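Local coordinates for protein type III effector (Vibrio parahaemolyticus, PDB 2QHQ) that is of unknown function but belongs to the HopJ family, whose members are named as type III effectors, at residues F67-L72 with L81-R86; D91-P96 with N106-G111. All coordinates share one frame; numbering follows the deposited sequence.

How the contacts relate
Both contacts lie in the helical part of the HopJ-family chain and follow one another in sequence, contact 1 (67-72 with 81-86) closing before contact 2 (91-96 with 106-111) opens. Their centres are about 13 Å apart; the centre of contact 1 lies about 3 Å from the centre of the chain, that of contact 2 about 13 Å. Helices 79-83 and 86-92 are consecutive, and Arg86 O lies 3.0 Å from Asp91 N, a probable hydrogen bond. Helix 102-110 also joins the two: Phe67 CE1 packs 3.3 Å from Phe107 CD1, and Leu81 CD2 lies 3.8 Å from Met108 CG. The acetate belongs to contact 2, at His95, and is probably from the crystallisation liquor.

Contact 1 of 2, residues F67-L72 with L81-R86; sequences FAFGLL and LACFGR
In the buried core near the centre of the chain, the short helix 67-72 packs against the end of helix 79-83 and the turn that follows it through the rings of Phe67 and Phe84. Phe67 CZ reaches Phe84 CZ at 3.8 Å, at the rim of the Phe84 ring and near its plane. The ring planes are inclined at 57° with centroids 5.5 Å apart, neither stacked nor edge-to-face. Both phenylalanines have CG beside the backbone N (chi1 -64° at Phe67, -69° at Phe84), and each ring swings so that its far end, CZ, comes nearest the other segment. The nearest CA atoms, those of Phe67 and Leu81, are still 9.2 Å apart, a separation that long flat side chains suit. The contact joins two short consecutive helices of the HopJ family region; Gly85, whose lack of a side chain lets it adopt positive phi without clash, leaves helix 79-83 and is the N-cap of helix 86-92. Cys83 SG makes a sulfur-aromatic contact at the edge of the Phe69 ring, 4.2 Å from Phe69 CE2; the small thiol fits where Leu21 of helix 14-23 also closes in. Phe67 also packs on Phe117 of strand 115-117, and Phe84 on Ile104 of helix 102-110.

Contact 2 of 2, residues D91-P96 with N106-G111; sequences DVLLHP and NFMVTG. With ACT (acetate ion), chain C.
Val92 and Met108 bring the two backbones nearest, with CA atoms 10.0 Å apart, so the end of helix 86-92 and the loop after it meet helix 102-110 through side chains alone. Met108, modelled as selenomethionine, covers a little under half of that separation, and Val92 and Leu93 reach in from the other side. Its chain bends at chi3 (76°), which turns the methyl aside from the line of the chain and gives the residue two touching points. The selenium lies 3.6 Å from Val92 CG1, the two side chains lying alongside and running in opposite senses, while the methyl CE of Met108 meets Leu93 CD2 at 3.8 Å. With chi1 at 173°, Val92 holds CG1 anti to the backbone N, and this is the branch that meets the selenium; the compact residue is buried, also packing on Ile104 and Arg105 of helix 102-110. Leu93 lies farther out, where its longer chain can still reach the methyl; Tyr88 touches both Leu93 and Met108. On the loop, His95 N bonds back to Val92 O, and His95 ND1 makes a weak hydrogen bond of 3.3 Å to Asp91 O. At the ring's other nitrogen, His95 NE2 donates to acetate O over 3.0 Å, with an N-H...O angle of 157°. Leu94 CB covers one face of the imidazole. An acetate here might favour the protonated form of His95, though the ND1 bond is too weak to settle the matter; the join between the segments rests on apolar contact alone, made by an unbranched methionine side chain whose selenium replaces the natural sulfur.

Contact 1 of 2, residues F67-L72 with L81-R86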
loop_
_atom_site.group_PDB
_atom_site.type_symbol
_atom_site.label_atom_id
_atom_site.label_comp_id
_atom_site.label_asym_id
_atom_site.label_seq_id
_atom_site.Cartn_x
_atom_site.Cartn_y
_atom_site.Cartn_z
ATOM N N PHE B 67 6.994 -4.536 -5.195
ATOM C CA PHE B 67 5.568 -4.440 -4.872
ATOM C C PHE B 67 5.301 -4.400 -3.369
ATOM O O PHE B 67 4.401 -3.675 -2.927
ATOM C CB PHE B 67 4.753 -5.530 -5.563
ATOM C CG PHE B 67 4.772 -5.409 -7.039
ATOM C CD1 PHE B 67 4.220 -4.279 -7.644
ATOM C CD2 PHE B 67 5.334 -6.406 -7.836
ATOM C CE1 PHE B 67 4.239 -4.128 -9.026
ATOM C CE2 PHE B 67 5.363 -6.258 -9.252
ATOM C CZ PHE B 67 4.824 -5.127 -9.829
ATOM N N ALA B 68 6.069 -5.165 -2.586
ATOM C CA ALA B 68 5.892 -5.110 -1.133
ATOM C C ALA B 68 6.223 -3.694 -0.605
ATOM O O ALA B 68 5.517 -3.153 0.252
ATOM C CB ALA B 68 6.747 -6.166 -0.456
ATOM N N PHE B 69 7.269 -3.106 -1.173
ATOM C CA PHE B 69 7.720 -1.750 -0.844
ATOM C C PHE B 69 6.652 -0.728 -1.239
ATOM O O PHE B 69 6.371 0.218 -0.484
ATOM C CB PHE B 69 9.068 -1.510 -1.549
ATOM C CG PHE B 69 9.608 -0.112 -1.403
ATOM C CD1 PHE B 69 10.307 0.250 -0.258
ATOM C CD2 PHE B 69 9.434 0.826 -2.419
ATOM C CE1 PHE B 69 10.838 1.546 -0.121
ATOM C CE2 PHE B 69 9.971 2.138 -2.305
ATOM C CZ PHE B 69 10.680 2.484 -1.152
ATOM N N GLY B 70 6.053 -0.927 -2.417
ATOM C CA GLY B 70 4.985 -0.037 -2.899
ATOM C C GLY B 70 3.771 -0.086 -1.993
ATOM O O GLY B 70 3.105 0.945 -1.760
ATOM N N LEU B 71 3.472 -1.280 -1.464
ATOM C CA LEU B 71 2.370 -1.409 -0.519
ATOM C C LEU B 71 2.663 -0.736 0.820
ATOM O O LEU B 71 1.815 0.003 1.327
ATOM C CB LEU B 71 1.974 -2.870 -0.294
ATOM C CG LEU B 71 1.135 -3.496 -1.402
ATOM C CD1 LEU B 71 0.985 -4.991 -1.113
ATOM C CD2 LEU B 71 -0.239 -2.772 -1.489
ATOM N N LEU B 72 3.838 -0.985 1.396
ATOM C CA LEU B 72 4.159 -0.382 2.695
ATOM C C LEU B 72 4.166 1.146 2.620
ATOM O O LEU B 72 3.756 1.809 3.561
ATOM C CB LEU B 72 5.487 -0.906 3.243
ATOM C CG LEU B 72 5.521 -2.383 3.700
ATOM C CD1 LEU B 72 6.918 -2.705 4.250
ATOM C CD2 LEU B 72 4.474 -2.618 4.771
ATOM N N LEU B 81 5.809 1.595 -10.727
ATOM C CA LEU B 81 6.510 1.298 -11.983
ATOM C C LEU B 81 7.852 2.017 -12.080
ATOM O O LEU B 81 8.844 1.418 -12.483
ATOM C CB LEU B 81 5.636 1.629 -13.192
ATOM C CG LEU B 81 4.445 0.707 -13.421
ATOM C CD1 LEU B 81 3.467 1.436 -14.358
ATOM C CD2 LEU B 81 4.907 -0.615 -14.047
ATOM N N ALA B 82 7.886 3.281 -11.653
ATOM C CA ALA B 82 9.123 4.065 -11.694
ATOM C C ALA B 82 10.256 3.464 -10.846
ATOM O O ALA B 82 11.443 3.645 -11.172
ATOM C CB ALA B 82 8.854 5.505 -11.281
ATOM N N CYS B 83 9.895 2.761 -9.769
ATOM C CA CYS B 83 10.889 2.107 -8.914
ATOM C C CYS B 83 11.685 1.045 -9.674
ATOM O O CYS B 83 12.806 0.711 -9.280
ATOM C CB CYS B 83 10.216 1.471 -7.703
ATOM S SG CYS B 83 9.725 2.725 -6.469
ATOM N N PHE B 84 11.099 0.492 -10.747
ATOM C CA PHE B 84 11.844 -0.456 -11.578
ATOM C C PHE B 84 12.896 0.204 -12.469
ATOM O O PHE B 84 13.653 -0.509 -13.149
ATOM C CB PHE B 84 10.920 -1.308 -12.458
ATOM C CG PHE B 84 10.084 -2.303 -11.697
ATOM C CD1 PHE B 84 10.546 -3.614 -11.495
ATOM C CD2 PHE B 84 8.834 -1.944 -11.204
ATOM C CE1 PHE B 84 9.733 -4.575 -10.821
ATOM C CE2 PHE B 84 8.028 -2.892 -10.515
ATOM C CZ PHE B 84 8.476 -4.188 -10.323
ATOM N N GLY B 85 12.970 1.538 -12.447
ATOM C CA GLY B 85 14.020 2.263 -13.189
ATOM C C GLY B 85 14.043 1.865 -14.657
ATOM O O GLY B 85 12.984 1.801 -15.308
ATOM N N ARG B 86 15.239 1.567 -15.175
ATOM C CA ARG B 86 15.412 1.243 -16.596
ATOM C C ARG B 86 14.683 -0.030 -17.044
ATOM O O ARG B 86 14.349 -0.149 -18.225
ATOM C CB ARG B 86 16.898 1.122 -16.965
ATOM C CG ARG B 86 17.668 2.416 -16.928
ATOM C CD ARG B 86 19.147 2.161 -17.252
ATOM N NE ARG B 86 19.966 3.295 -16.813
ATOM C CZ ARG B 86 20.468 4.231 -17.621
ATOM N NH1 ARG B 86 20.245 4.191 -18.934
ATOM N NH2 ARG B 86 21.202 5.220 -17.116
#

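Contact 2 of 2, residues D91-P96 with N106-G111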
loop_
_atom_site.group_PDB
_atom_site.type_symbol
_atom_site.label_atom_id
_atom_site.label_comp_id
_atom_site.label_asym_id
_atom_site.label_seq_id
_atom_site.Cartn_x
_atom_site.Cartn_y
_atom_site.Cartn_z
ATOM N N ASP B 91 13.591 -1.282 -20.908
ATOM C CA ASP B 91 13.344 -2.666 -21.326
ATOM C C ASP B 91 11.881 -2.820 -21.739
ATOM O O ASP B 91 11.562 -3.395 -22.801
ATOM C CB ASP B 91 13.667 -3.665 -20.190
ATOM C CG ASP B 91 15.156 -3.808 -19.903
ATOM O OD1 ASP B 91 15.842 -2.779 -19.820
ATOM O OD2 ASP B 91 15.642 -4.973 -19.753
ATOM N N VAL B 92 10.980 -2.266 -20.928
ATOM C CA VAL B 92 9.577 -2.487 -21.185
ATOM C C VAL B 92 8.975 -1.417 -22.093
ATOM O O VAL B 92 8.384 -1.757 -23.115
ATOM C CB VAL B 92 8.750 -2.629 -19.863
ATOM C CG1 VAL B 92 7.282 -2.686 -20.187
ATOM C CG2 VAL B 92 9.145 -3.922 -19.114
ATOM N N LEU B 93 9.103 -0.142 -21.720
ATOM C CA LEU B 93 8.401 0.926 -22.446
ATOM C C LEU B 93 8.874 1.087 -23.890
ATOM O O LEU B 93 8.072 1.414 -24.759
ATOM C CB LEU B 93 8.454 2.284 -21.725
ATOM C CG LEU B 93 7.602 2.434 -20.458
ATOM C CD1 LEU B 93 7.736 3.856 -19.914
ATOM C CD2 LEU B 93 6.130 2.073 -20.676
ATOM N N LEU B 94 10.164 0.856 -24.143
ATOM C CA LEU B 94 10.715 1.057 -25.483
ATOM C C LEU B 94 10.492 -0.158 -26.386
ATOM O O LEU B 94 10.638 -0.069 -27.603
ATOM C CB LEU B 94 12.216 1.392 -25.425
ATOM C CG LEU B 94 12.549 2.663 -24.627
ATOM C CD1 LEU B 94 14.051 2.863 -24.581
ATOM C CD2 LEU B 94 11.832 3.890 -25.196
ATOM N N HIS B 95 10.162 -1.296 -25.774
ATOM C CA HIS B 95 10.070 -2.552 -26.517
ATOM C C HIS B 95 8.804 -3.269 -26.119
ATOM O O HIS B 95 8.849 -4.285 -25.402
ATOM C CB HIS B 95 11.302 -3.420 -26.267
ATOM C CG HIS B 95 12.592 -2.690 -26.449
ATOM N ND1 HIS B 95 13.411 -2.359 -25.394
ATOM C CD2 HIS B 95 13.168 -2.162 -27.554
ATOM C CE1 HIS B 95 14.472 -1.716 -25.852
ATOM N NE2 HIS B 95 14.342 -1.570 -27.156
ATOM N N PRO B 96 7.650 -2.737 -26.570
ATOM C CA PRO B 96 6.350 -3.254 -26.142
ATOM C C PRO B 96 6.082 -4.719 -26.490
ATOM O O PRO B 96 5.241 -5.341 -25.839
ATOM C CB PRO B 96 5.352 -2.359 -26.896
ATOM C CG PRO B 96 6.156 -1.797 -28.067
ATOM C CD PRO B 96 7.511 -1.587 -27.489
ATOM N N ASN B 106 2.560 -6.970 -16.598
ATOM C CA ASN B 106 1.253 -7.268 -16.027
ATOM C C ASN B 106 0.730 -6.144 -15.166
ATOM O O ASN B 106 -0.439 -5.803 -15.230
ATOM C CB ASN B 106 1.250 -8.588 -15.253
ATOM C CG ASN B 106 0.934 -9.781 -16.149
ATOM O OD1 ASN B 106 -0.239 -10.076 -16.436
ATOM N ND2 ASN B 106 1.968 -10.445 -16.622
ATOM N N PHE B 107 1.612 -5.543 -14.386
ATOM C CA PHE B 107 1.183 -4.498 -13.462
ATOM C C PHE B 107 0.733 -3.259 -14.245
ATOM O O PHE B 107 -0.169 -2.553 -13.816
ATOM C CB PHE B 107 2.319 -4.175 -12.500
ATOM C CG PHE B 107 1.957 -3.182 -11.421
ATOM C CD1 PHE B 107 1.205 -3.579 -10.313
ATOM C CD2 PHE B 107 2.404 -1.863 -11.496
ATOM C CE1 PHE B 107 0.893 -2.657 -9.297
ATOM C CE2 PHE B 107 2.092 -0.935 -10.482
ATOM C CZ PHE B 107 1.336 -1.339 -9.386
HETATM N N MSE B 108 1.376 -2.990 -15.386
HETATM C CA MSE B 108 0.922 -1.922 -16.289
HETATM C C MSE B 108 -0.534 -2.058 -16.728
HETATM O O MSE B 108 -1.229 -1.050 -16.993
HETATM C CB MSE B 108 1.825 -1.910 -17.528
HETATM C CG MSE B 108 3.083 -1.145 -17.323
HETATM SE SE MSE B 108 4.188 -1.490 -18.903
HETATM C CE MSE B 108 3.271 -0.353 -20.176
ATOM N N VAL B 109 -0.997 -3.297 -16.827
ATOM C CA VAL B 109 -2.354 -3.572 -17.297
ATOM C C VAL B 109 -3.358 -3.509 -16.136
ATOM O O VAL B 109 -4.337 -2.742 -16.179
ATOM C CB VAL B 109 -2.434 -4.939 -18.039
ATOM C CG1 VAL B 109 -3.901 -5.262 -18.435
ATOM C CG2 VAL B 109 -1.501 -4.961 -19.277
ATOM N N THR B 110 -3.092 -4.276 -15.082
ATOM C CA THR B 110 -4.068 -4.504 -14.005
ATOM C C THR B 110 -3.773 -3.757 -12.698
ATOM O O THR B 110 -4.619 -3.714 -11.788
ATOM C CB THR B 110 -4.216 -6.020 -13.726
ATOM O OG1 THR B 110 -2.930 -6.649 -13.750
ATOM C CG2 THR B 110 -5.093 -6.676 -14.804
ATOM N N GLY B 111 -2.583 -3.180 -12.596
ATOM C CA GLY B 111 -2.236 -2.306 -11.467
ATOM C C GLY B 111 -2.379 -2.958 -10.102
ATOM O O GLY B 111 -2.244 -4.177 -9.955
HETATM C C ACT C . 17.124 0.153 -29.060
HETATM O O ACT C . 16.025 0.446 -28.525
HETATM O OXT ACT C . 17.745 1.101 -29.595
HETATM C CH3 ACT C . 17.664 -1.248 -29.052
#